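Local coordinates for alginate biosynthesis protein AlgX (Pseudomonas aeruginosa, PDB 4KNC) that takes part in O-acetylation of the exopolysaccharide alginate and protects the polymer from degradation as it crosses the periplasm, at residues V84-K96 and L134-D148. Numbering follows the deposited sequence.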
loop_
_atom_site.group_PDB
_atom_site.type_symbol
_atom_site.label_atom_id
_atom_site.label_comp_id
_atom_site.label_asym_id
_atom_site.label_seq_id
_atom_site.Cartn_x
_atom_site.Cartn_y
_atom_site.Cartn_z
ATOM N N VAL A 84 8.806 3.797 0.694
ATOM C CA VAL A 84 8.991 4.589 -0.505
ATOM C C VAL A 84 7.790 5.514 -0.648
ATOM O O VAL A 84 6.698 5.084 -1.027
ATOM C CB VAL A 84 9.149 3.703 -1.730
ATOM C CG1 VAL A 84 9.034 4.546 -3.013
ATOM C CG2 VAL A 84 10.513 2.969 -1.660
ATOM N N TYR A 85 7.993 6.778 -0.302
ATOM C CA TYR A 85 6.937 7.776 -0.279
ATOM C C TYR A 85 7.010 8.524 -1.602
ATOM O O TYR A 85 7.749 9.503 -1.731
ATOM C CB TYR A 85 7.200 8.733 0.884
ATOM C CG TYR A 85 6.049 9.624 1.342
ATOM C CD1 TYR A 85 4.786 9.097 1.639
ATOM C CD2 TYR A 85 6.248 10.990 1.535
ATOM C CE1 TYR A 85 3.752 9.919 2.100
ATOM C CE2 TYR A 85 5.221 11.818 1.992
ATOM C CZ TYR A 85 3.982 11.277 2.265
ATOM O OH TYR A 85 2.987 12.106 2.709
ATOM N N GLN A 86 6.274 8.034 -2.597
ATOM C CA GLN A 86 6.409 8.543 -3.966
ATOM C C GLN A 86 6.103 10.048 -4.016
ATOM O O GLN A 86 5.063 10.499 -3.549
ATOM C CB GLN A 86 5.488 7.771 -4.921
ATOM C CG GLN A 86 5.884 7.903 -6.401
ATOM C CD GLN A 86 4.813 7.351 -7.351
ATOM O OE1 GLN A 86 3.617 7.371 -7.038
ATOM N NE2 GLN A 86 5.244 6.852 -8.510
ATOM N N PRO A 87 7.037 10.837 -4.545
ATOM C CA PRO A 87 6.835 12.293 -4.546
ATOM C C PRO A 87 5.813 12.754 -5.598
ATOM O O PRO A 87 5.485 12.017 -6.524
ATOM C CB PRO A 87 8.230 12.837 -4.862
ATOM C CG PRO A 87 8.908 11.713 -5.633
ATOM C CD PRO A 87 8.385 10.445 -5.005
ATOM N N THR A 88 5.310 13.970 -5.457
ATOM C CA THR A 88 4.247 14.423 -6.358
ATOM C C THR A 88 4.768 14.779 -7.749
ATOM O O THR A 88 5.965 15.012 -7.952
ATOM C CB THR A 88 3.437 15.587 -5.754
ATOM O OG1 THR A 88 4.319 16.663 -5.396
ATOM C CG2 THR A 88 2.674 15.115 -4.501
ATOM N N ARG A 89 3.863 14.792 -8.714
ATOM C CA ARG A 89 4.196 15.190 -10.068
ATOM C C ARG A 89 4.603 16.653 -10.060
ATOM O O ARG A 89 5.427 17.079 -10.856
ATOM C CB ARG A 89 2.998 14.949 -11.006
ATOM C CG ARG A 89 2.563 13.478 -11.039
ATOM C CD ARG A 89 1.284 13.245 -11.861
ATOM N NE ARG A 89 1.506 13.329 -13.308
ATOM C CZ ARG A 89 1.228 14.398 -14.051
ATOM N NH1 ARG A 89 0.719 15.493 -13.485
ATOM N NH2 ARG A 89 1.451 14.369 -15.362
ATOM N N GLY A 90 4.020 17.425 -9.152
ATOM C CA GLY A 90 4.357 18.833 -9.052
ATOM C C GLY A 90 5.787 19.035 -8.549
ATOM O O GLY A 90 6.519 19.873 -9.087
ATOM N N LEU A 91 6.194 18.265 -7.535
ATOM C CA LEU A 91 7.548 18.398 -6.998
ATOM C C LEU A 91 8.588 17.970 -8.013
ATOM O O LEU A 91 9.649 18.576 -8.108
ATOM C CB LEU A 91 7.729 17.596 -5.708
ATOM C CG LEU A 91 7.044 18.191 -4.478
ATOM C CD1 LEU A 91 6.915 17.132 -3.390
ATOM C CD2 LEU A 91 7.799 19.413 -3.961
ATOM N N VAL A 92 8.304 16.930 -8.783
ATOM C CA VAL A 92 9.341 16.432 -9.684
ATOM C C VAL A 92 9.329 17.162 -11.024
ATOM O O VAL A 92 10.372 17.596 -11.540
ATOM C CB VAL A 92 9.219 14.917 -9.914
ATOM C CG1 VAL A 92 10.230 14.463 -10.940
ATOM C CG2 VAL A 92 9.424 14.155 -8.604
ATOM N N ASN A 93 8.137 17.299 -11.589
ATOM C CA ASN A 93 7.992 17.876 -12.914
ATOM C C ASN A 93 7.423 19.292 -12.891
ATOM O O ASN A 93 6.735 19.707 -13.828
ATOM C CB ASN A 93 7.157 16.959 -13.803
ATOM C CG ASN A 93 7.931 15.730 -14.257
ATOM O OD1 ASN A 93 7.569 14.590 -13.928
ATOM N ND2 ASN A 93 9.001 15.956 -15.028
ATOM N N ARG A 94 7.708 20.015 -11.806
ATOM C CA ARG A 94 7.470 21.458 -11.737
ATOM C C ARG A 94 7.670 22.196 -13.073
ATOM O O ARG A 94 6.803 22.953 -13.499
ATOM C CB ARG A 94 8.377 22.092 -10.678
ATOM C CG ARG A 94 8.130 23.580 -10.470
ATOM C CD ARG A 94 9.213 24.221 -9.622
ATOM N NE ARG A 94 8.805 25.543 -9.157
ATOM C CZ ARG A 94 9.600 26.380 -8.502
ATOM N NH1 ARG A 94 10.850 26.031 -8.240
ATOM N NH2 ARG A 94 9.146 27.563 -8.112
ATOM N N GLU A 95 8.801 21.962 -13.737
ATOM C CA GLU A 95 9.160 22.750 -14.926
ATOM C C GLU A 95 8.232 22.569 -16.129
ATOM O O GLU A 95 8.291 23.353 -17.075
ATOM C CB GLU A 95 10.623 22.523 -15.342
ATOM C CG GLU A 95 11.662 23.017 -14.307
ATOM C CD GLU A 95 11.415 24.453 -13.822
ATOM O OE1 GLU A 95 11.067 25.322 -14.642
ATOM O OE2 GLU A 95 11.573 24.726 -12.613
ATOM N N LYS A 96 7.379 21.550 -16.099
ATOM C CA LYS A 96 6.424 21.342 -17.191
ATOM C C LYS A 96 5.190 22.241 -17.053
ATOM O O LYS A 96 4.360 22.326 -17.962
ATOM C CB LYS A 96 6.013 19.873 -17.261
ATOM C CG LYS A 96 7.197 18.906 -17.385
ATOM C CD LYS A 96 7.885 19.027 -18.734
ATOM C CE LYS A 96 8.911 17.914 -18.921
ATOM N NZ LYS A 96 9.571 17.972 -20.255
ATOM N N LEU A 134 15.725 14.510 -6.854
ATOM C CA LEU A 134 15.049 14.355 -8.141
ATOM C C LEU A 134 14.042 15.463 -8.427
ATOM O O LEU A 134 13.447 15.496 -9.505
ATOM C CB LEU A 134 14.343 12.997 -8.225
ATOM C CG LEU A 134 15.224 11.800 -7.895
ATOM C CD1 LEU A 134 14.430 10.504 -8.079
ATOM C CD2 LEU A 134 16.488 11.831 -8.772
ATOM N N PHE A 135 13.836 16.356 -7.463
ATOM C CA PHE A 135 12.807 17.389 -7.596
ATOM C C PHE A 135 13.191 18.447 -8.622
ATOM O O PHE A 135 14.376 18.675 -8.886
ATOM C CB PHE A 135 12.551 18.096 -6.267
ATOM C CG PHE A 135 11.893 17.239 -5.224
ATOM C CD1 PHE A 135 11.626 15.899 -5.458
ATOM C CD2 PHE A 135 11.550 17.784 -3.995
ATOM C CE1 PHE A 135 11.029 15.115 -4.481
ATOM C CE2 PHE A 135 10.953 17.014 -3.023
ATOM C CZ PHE A 135 10.689 15.677 -3.259
ATOM N N ASP A 136 12.179 19.103 -9.177
ATOM C CA ASP A 136 12.375 20.167 -10.152
ATOM C C ASP A 136 13.335 19.721 -11.251
ATOM O O ASP A 136 14.220 20.465 -11.652
ATOM C CB ASP A 136 12.924 21.421 -9.456
ATOM C CG ASP A 136 12.535 22.688 -10.175
ATOM O OD1 ASP A 136 11.966 22.567 -11.277
ATOM O OD2 ASP A 136 12.779 23.793 -9.644
ATOM N N GLU A 137 13.173 18.489 -11.711
ATOM C CA GLU A 137 14.157 17.864 -12.586
ATOM C C GLU A 137 14.231 18.554 -13.940
ATOM O O GLU A 137 13.261 19.172 -14.394
ATOM C CB GLU A 137 13.788 16.396 -12.819
ATOM C CG GLU A 137 12.610 16.243 -13.799
ATOM C CD GLU A 137 12.299 14.798 -14.155
ATOM O OE1 GLU A 137 12.830 13.866 -13.500
ATOM O OE2 GLU A 137 11.515 14.599 -15.101
ATOM N N LYS A 138 15.389 18.435 -14.584
ATOM C CA LYS A 138 15.491 18.658 -16.024
ATOM C C LYS A 138 16.131 17.430 -16.660
ATOM O O LYS A 138 17.342 17.221 -16.571
ATOM C CB LYS A 138 16.278 19.927 -16.344
ATOM C CG LYS A 138 15.559 21.200 -15.918
ATOM N N GLU A 139 15.293 16.605 -17.272
ATOM C CA GLU A 139 15.702 15.314 -17.798
ATOM C C GLU A 139 15.080 15.161 -19.158
ATOM O O GLU A 139 14.005 15.690 -19.399
ATOM C CB GLU A 139 15.159 14.195 -16.913
ATOM C CG GLU A 139 15.774 14.152 -15.529
ATOM C CD GLU A 139 17.200 13.637 -15.544
ATOM O OE1 GLU A 139 17.583 12.956 -16.518
ATOM O OE2 GLU A 139 17.930 13.910 -14.569
ATOM N N GLU A 140 15.729 14.414 -20.041
ATOM C CA GLU A 140 15.150 14.158 -21.353
ATOM C C GLU A 140 13.995 13.173 -21.262
ATOM O O GLU A 140 12.980 13.333 -21.931
ATOM C CB GLU A 140 16.211 13.649 -22.309
ATOM C CG GLU A 140 17.162 14.736 -22.718
ATOM C CD GLU A 140 16.513 15.773 -23.619
ATOM O OE1 GLU A 140 15.706 15.383 -24.493
ATOM O OE2 GLU A 140 16.812 16.978 -23.453
ATOM N N HIS A 141 14.167 12.151 -20.438
ATOM C CA HIS A 141 13.103 11.197 -20.158
ATOM C C HIS A 141 12.380 11.590 -18.873
ATOM O O HIS A 141 12.859 11.307 -17.775
ATOM C CB HIS A 141 13.671 9.786 -20.033
ATOM C CG HIS A 141 14.290 9.275 -21.296
ATOM N ND1 HIS A 141 15.604 8.861 -21.369
ATOM C CD2 HIS A 141 13.775 9.111 -22.537
ATOM C CE1 HIS A 141 15.869 8.461 -22.599
ATOM N NE2 HIS A 141 14.775 8.601 -23.327
ATOM N N ALA A 142 11.235 12.248 -19.023
ATOM C CA ALA A 142 10.480 12.772 -17.890
ATOM C C ALA A 142 10.182 11.695 -16.846
ATOM O O ALA A 142 9.859 10.554 -17.192
ATOM C CB ALA A 142 9.182 13.395 -18.385
ATOM N N TYR A 143 10.287 12.061 -15.571
ATOM C CA TYR A 143 10.019 11.131 -14.468
ATOM C C TYR A 143 8.590 10.557 -14.586
ATOM O O TYR A 143 8.386 9.337 -14.503
ATOM C CB TYR A 143 10.218 11.871 -13.145
ATOM C CG TYR A 143 10.079 11.077 -11.860
ATOM C CD1 TYR A 143 8.826 10.762 -11.347
ATOM C CD2 TYR A 143 11.204 10.720 -11.108
ATOM C CE1 TYR A 143 8.691 10.058 -10.162
ATOM C CE2 TYR A 143 11.076 10.029 -9.914
ATOM C CZ TYR A 143 9.811 9.693 -9.447
ATOM O OH TYR A 143 9.652 8.993 -8.261
ATOM N N TYR A 144 7.621 11.440 -14.823
ATOM C CA TYR A 144 6.197 11.061 -14.927
ATOM C C TYR A 144 5.641 11.052 -16.345
ATOM O O TYR A 144 6.106 11.804 -17.202
ATOM C CB TYR A 144 5.340 12.020 -14.100
ATOM C CG TYR A 144 5.225 11.629 -12.641
ATOM C CD1 TYR A 144 4.413 10.566 -12.257
ATOM C CD2 TYR A 144 5.927 12.322 -11.647
ATOM C CE1 TYR A 144 4.296 10.193 -10.930
ATOM C CE2 TYR A 144 5.816 11.957 -10.304
ATOM C CZ TYR A 144 4.998 10.885 -9.959
ATOM O OH TYR A 144 4.862 10.492 -8.651
ATOM N N PHE A 145 4.631 10.217 -16.593
ATOM C CA PHE A 145 3.856 10.340 -17.824
ATOM C C PHE A 145 3.192 11.721 -17.869
ATOM O O PHE A 145 2.872 12.302 -16.823
ATOM C CB PHE A 145 2.800 9.228 -17.956
ATOM C CG PHE A 145 3.370 7.869 -18.316
ATOM C CD1 PHE A 145 3.679 7.549 -19.638
ATOM C CD2 PHE A 145 3.597 6.911 -17.332
ATOM C CE1 PHE A 145 4.205 6.296 -19.968
ATOM C CE2 PHE A 145 4.115 5.662 -17.647
ATOM C CZ PHE A 145 4.415 5.352 -18.976
ATOM N N LYS A 146 2.998 12.228 -19.087
ATOM C CA LYS A 146 2.371 13.528 -19.353
ATOM C C LYS A 146 0.987 13.701 -18.754
ATOM O O LYS A 146 0.658 14.770 -18.242
ATOM C CB LYS A 146 2.259 13.763 -20.868
ATOM C CG LYS A 146 3.600 13.942 -21.559
ATOM C CD LYS A 146 3.420 14.135 -23.066
ATOM C CE LYS A 146 4.715 14.551 -23.723
ATOM N NZ LYS A 146 4.500 14.786 -25.175
ATOM N N GLY A 147 0.170 12.658 -18.850
ATOM C CA GLY A 147 -1.224 12.756 -18.452
ATOM C C GLY A 147 -1.659 11.549 -17.642
ATOM O O GLY A 147 -2.775 11.058 -17.794
ATOM N N ASP A 148 -0.768 11.066 -16.775
ATOM C CA ASP A 148 -1.049 9.878 -15.978
ATOM C C ASP A 148 -0.395 10.011 -14.606
ATOM O O ASP A 148 0.497 10.837 -14.421
ATOM C CB ASP A 148 -0.546 8.619 -16.695
ATOM C CG ASP A 148 -1.104 7.342 -16.091
ATOM O OD1 ASP A 148 -2.315 7.065 -16.261
ATOM O OD2 ASP A 148 -0.330 6.594 -15.459
HETATM O O HOH W 1 10.719 19.763 -13.478
#
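In the SGNH hydrolase-like domain of AlgX, the loop that ends at Asp148, the inferred acid of a Ser-His-Asp triad, packs against the short helix 89-93, where Arg89 meets Tyr144 of the loop. Arg89 CG sits over the centre of one Tyr144 ring face, 3.4 Å from the centroid and 3° off its normal, a CH-pi contact. Beyond it the chain bends at chi3 (74°), carrying the guanidinium past the ring to the loop backbone. There Arg89 NH2 donates to Phe145 O (2.9 Å) almost in the guanidinium plane, while Arg89 NE lies 2.9 Å from Asp148 O; Arg89 NH1 forms a salt bridge with Asp52 and a hydrogen bond with Leu46 O. The Tyr144 hydroxyl donates to Pro87 O (2.7 Å), nearly along the C=O axis, and Asn93 OD1 lies at the ring edge, where it also accepts from Tyr144 N.

Arg89 is placed as a probable second-shell residue, meeting the main chain that leads to Asp148, while the Asp148 carboxylate, through OD2, is hydrogen-bonded to ND1 of His150, the probable proton acceptor. Helix 89-93 follows strand 80-85 at the edge of the parallel sheet, and the carbonyls of Leu91 and Val92 accept from Asp136 N and Glu137 N, respectively. Glu137 OE2 receives Asn93 ND2 (2.9 Å) from above the carboxylate plane and Tyr143 N through its syn lone pair; Glu137 OE1 pairs with Arg158. Between these polar ties lies apolar packing: Leu91 CB lies over one Phe135 face, 4.0 Å from the ring centroid, a CH-pi contact, Pro87 CB reaches Phe135 CE1, and Val92 CG1, anti to the backbone N, presses on Tyr143 CB at 3.4 Å.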